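Local coordinates for extracellular solute-binding protein, family 1 (Trichodesmium erythraeum IMS101, PDB 6G7N), which binds iron(III) in a tyrosine-rich cleft and probably hands it to an ABC transporter for uptake into the cell, at residues R101-Y107 and I191-Y197. Numbering follows the deposited sequence.
With FE (Fe (III) ion), chain E; DAL (D-alanine), chain C.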
loop_
_atom_site.group_PDB
_atom_site.type_symbol
_atom_site.label_atom_id
_atom_site.label_comp_id
_atom_site.label_asym_id
_atom_site.label_seq_id
_atom_site.Cartn_x
_atom_site.Cartn_y
_atom_site.Cartn_z
ATOM N N ARG A 101 0.809 -2.179 4.351
ATOM C CA ARG A 101 2.171 -2.197 3.809
ATOM C C ARG A 101 2.898 -0.960 4.315
ATOM O O ARG A 101 2.301 0.028 4.674
ATOM C CB ARG A 101 2.173 -2.288 2.278
ATOM C CG ARG A 101 1.434 -1.155 1.538
ATOM C CD ARG A 101 -0.035 -1.428 1.229
ATOM N NE ARG A 101 -0.280 -2.609 0.425
ATOM C CZ ARG A 101 0.017 -2.730 -0.879
ATOM N NH1 ARG A 101 -0.164 -3.887 -1.476
ATOM N NH2 ARG A 101 0.520 -1.717 -1.576
ATOM N N ALA A 102 4.221 -1.011 4.313
ATOM C CA ALA A 102 5.057 0.151 4.686
ATOM C C ALA A 102 5.970 0.500 3.531
ATOM O O ALA A 102 6.515 -0.385 2.876
ATOM C CB ALA A 102 5.899 -0.163 5.920
ATOM N N ARG A 103 6.140 1.804 3.267
ATOM C CA ARG A 103 7.081 2.235 2.240
ATOM C C ARG A 103 8.378 2.595 2.959
ATOM O O ARG A 103 8.433 3.549 3.732
ATOM C CB ARG A 103 6.517 3.357 1.360
ATOM C CG ARG A 103 7.305 3.554 0.060
ATOM C CD ARG A 103 6.430 4.068 -1.076
ATOM N NE ARG A 103 7.079 4.040 -2.383
ATOM C CZ ARG A 103 7.255 2.924 -3.103
ATOM N NH1 ARG A 103 6.854 1.741 -2.666
ATOM N NH2 ARG A 103 7.847 2.997 -4.297
ATOM N N VAL A 104 9.392 1.757 2.737
ATOM C CA VAL A 104 10.582 1.699 3.566
ATOM C C VAL A 104 11.829 1.992 2.766
ATOM O O VAL A 104 11.817 1.992 1.534
ATOM C CB VAL A 104 10.687 0.335 4.265
ATOM C CG1 VAL A 104 9.457 0.118 5.144
ATOM C CG2 VAL A 104 10.867 -0.790 3.245
ATOM N N ILE A 105 12.935 2.190 3.513
ATOM C CA ILE A 105 14.254 2.321 2.884
ATOM C C ILE A 105 14.862 0.927 2.787
ATOM O O ILE A 105 15.079 0.238 3.800
ATOM C CB ILE A 105 15.175 3.260 3.660
ATOM C CG1 ILE A 105 14.618 4.687 3.678
ATOM C CG2 ILE A 105 16.569 3.275 3.025
ATOM C CD1 ILE A 105 15.281 5.606 4.684
ATOM N N MET A 106 15.113 0.496 1.556
ATOM C CA MET A 106 15.849 -0.743 1.265
ATOM C C MET A 106 17.315 -0.360 1.131
ATOM O O MET A 106 17.636 0.613 0.421
ATOM C CB MET A 106 15.354 -1.352 -0.041
ATOM C CG MET A 106 13.860 -1.671 -0.058
ATOM S SD MET A 106 13.457 -3.015 1.093
ATOM C CE MET A 106 11.670 -3.155 0.808
ATOM N N TYR A 107 18.215 -1.075 1.827
ATOM C CA TYR A 107 19.620 -0.674 1.833
ATOM C C TYR A 107 20.538 -1.850 1.560
ATOM O O TYR A 107 20.273 -2.990 1.933
ATOM C CB TYR A 107 20.026 0.011 3.137
ATOM C CG TYR A 107 19.887 -0.819 4.390
ATOM C CD1 TYR A 107 18.691 -0.897 5.092
ATOM C CD2 TYR A 107 20.988 -1.539 4.899
ATOM C CE1 TYR A 107 18.567 -1.664 6.236
ATOM C CE2 TYR A 107 20.850 -2.319 6.043
ATOM C CZ TYR A 107 19.643 -2.377 6.718
ATOM O OH TYR A 107 19.508 -3.141 7.852
ATOM N N ILE A 191 20.805 2.702 -1.675
ATOM C CA ILE A 191 19.515 2.687 -0.999
ATOM C C ILE A 191 18.425 2.900 -2.037
ATOM O O ILE A 191 18.651 3.431 -3.125
ATOM C CB ILE A 191 19.423 3.727 0.151
ATOM C CG1 ILE A 191 19.533 5.145 -0.386
ATOM C CG2 ILE A 191 20.432 3.441 1.249
ATOM C CD1 ILE A 191 19.253 6.198 0.678
ATOM N N GLY A 192 17.217 2.489 -1.673
ATOM C CA GLY A 192 16.043 2.747 -2.493
ATOM C C GLY A 192 14.815 2.773 -1.651
ATOM O O GLY A 192 14.875 2.472 -0.467
ATOM N N LEU A 193 13.693 3.184 -2.253
ATOM C CA LEU A 193 12.389 3.103 -1.579
ATOM C C LEU A 193 11.561 2.033 -2.257
ATOM O O LEU A 193 11.522 1.945 -3.485
ATOM C CB LEU A 193 11.634 4.435 -1.602
ATOM C CG LEU A 193 12.234 5.598 -0.843
ATOM C CD1 LEU A 193 11.360 6.852 -0.783
ATOM C CD2 LEU A 193 12.566 5.270 0.606
ATOM N N ALA A 194 10.899 1.214 -1.445
ATOM C CA ALA A 194 10.009 0.159 -1.952
ATOM C C ALA A 194 9.068 -0.243 -0.834
ATOM O O ALA A 194 9.329 0.031 0.333
ATOM C CB ALA A 194 10.791 -1.037 -2.467
ATOM N N ASN A 195 8.002 -0.953 -1.200
ATOM C CA ASN A 195 7.100 -1.476 -0.178
ATOM C C ASN A 195 7.706 -2.727 0.472
ATOM O O ASN A 195 8.327 -3.556 -0.197
ATOM C CB ASN A 195 5.717 -1.786 -0.760
ATOM C CG ASN A 195 4.898 -0.555 -1.110
ATOM O OD1 ASN A 195 5.190 0.559 -0.646
ATOM N ND2 ASN A 195 3.860 -0.755 -1.917
ATOM N N SER A 196 7.433 -2.851 1.766
ATOM C CA SER A 196 7.945 -3.913 2.615
ATOM C C SER A 196 7.727 -5.317 2.039
ATOM O O SER A 196 8.629 -6.173 2.099
ATOM C CB SER A 196 7.248 -3.777 3.993
ATOM O OG SER A 196 5.819 -3.703 3.882
ATOM N N TYR A 197 6.526 -5.565 1.515
ATOM C CA TYR A 197 6.168 -6.892 1.067
ATOM C C TYR A 197 6.980 -7.364 -0.127
ATOM O O TYR A 197 7.032 -8.572 -0.377
ATOM C CB TYR A 197 4.647 -7.001 0.810
ATOM C CG TYR A 197 4.120 -6.052 -0.219
ATOM C CD1 TYR A 197 4.141 -6.342 -1.569
ATOM C CD2 TYR A 197 3.582 -4.826 0.154
ATOM C CE1 TYR A 197 3.642 -5.442 -2.507
ATOM C CE2 TYR A 197 3.093 -3.916 -0.777
ATOM C CZ TYR A 197 3.156 -4.191 -2.123
ATOM O OH TYR A 197 2.742 -3.268 -3.042
HETATM FE FE FE E . 2.253 -3.672 -4.935
HETATM N N DAL C . 1.205 -4.461 -6.730
HETATM C CA DAL C . 0.343 -5.608 -6.288
HETATM C CB DAL C . -0.912 -5.690 -7.142
HETATM C C DAL C . 0.015 -5.570 -4.831
HETATM O O DAL C . 0.602 -4.700 -4.157
HETATM O OXT DAL C . -0.818 -6.407 -4.388
#
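The antiparallel strand pair 101-107 and 191-195 runs through one lobe of this periplasmic-binding-protein fold and ends at the iron site, where R101 lies against Y197 from the start of helix 196-204. Two hydrogen-bonded pairs, V104 with A194 and M106 with G192, hold the strands together, the straightest bond running from V104 N to A194 O (3.0 Å, 174°). At the cleft end S196 takes over from the strand: its N donates to A102 O, and its OG accepts a hydrogen bond from A102 N at 3.2 Å, so backbone and side chain of one serine grip both polar atoms of A102.

On one side of the sheet I105 CG1 meets L193 CD2 at 3.7 Å, and on the other the bent M106 chain folds along A194, carrying CE to within 3.5 Å of N195 O. R103 reaches out with an extended chain, CG anti to its backbone N (chi1 -164°); N195 OD1 lies at the edge of its guanidinium, in plane, and takes a weak bond from NH1, whose salt-bridge partner is D177. The other arm of that amide, N195 ND2, donates to Y197 OH at 3.0 Å, almost exactly in the amide plane. R101 instead bends at chi2 and chi3, so that Y197 CE2 sits over the centre of its guanidinium, the two planes 45° apart.

Y197 OH binds the iron(III) at 2.0 Å beside Y141 and Y198, while R101 NH1 donates to D-alanine O, itself an iron ligand, and also pairs with E270. N195 is thus a second-shell residue that helps position Y197 OH, with R103, held mainly by D177, behind it, and the charge of R101 probably helps stabilise both the phenolate and the carboxylate on the metal.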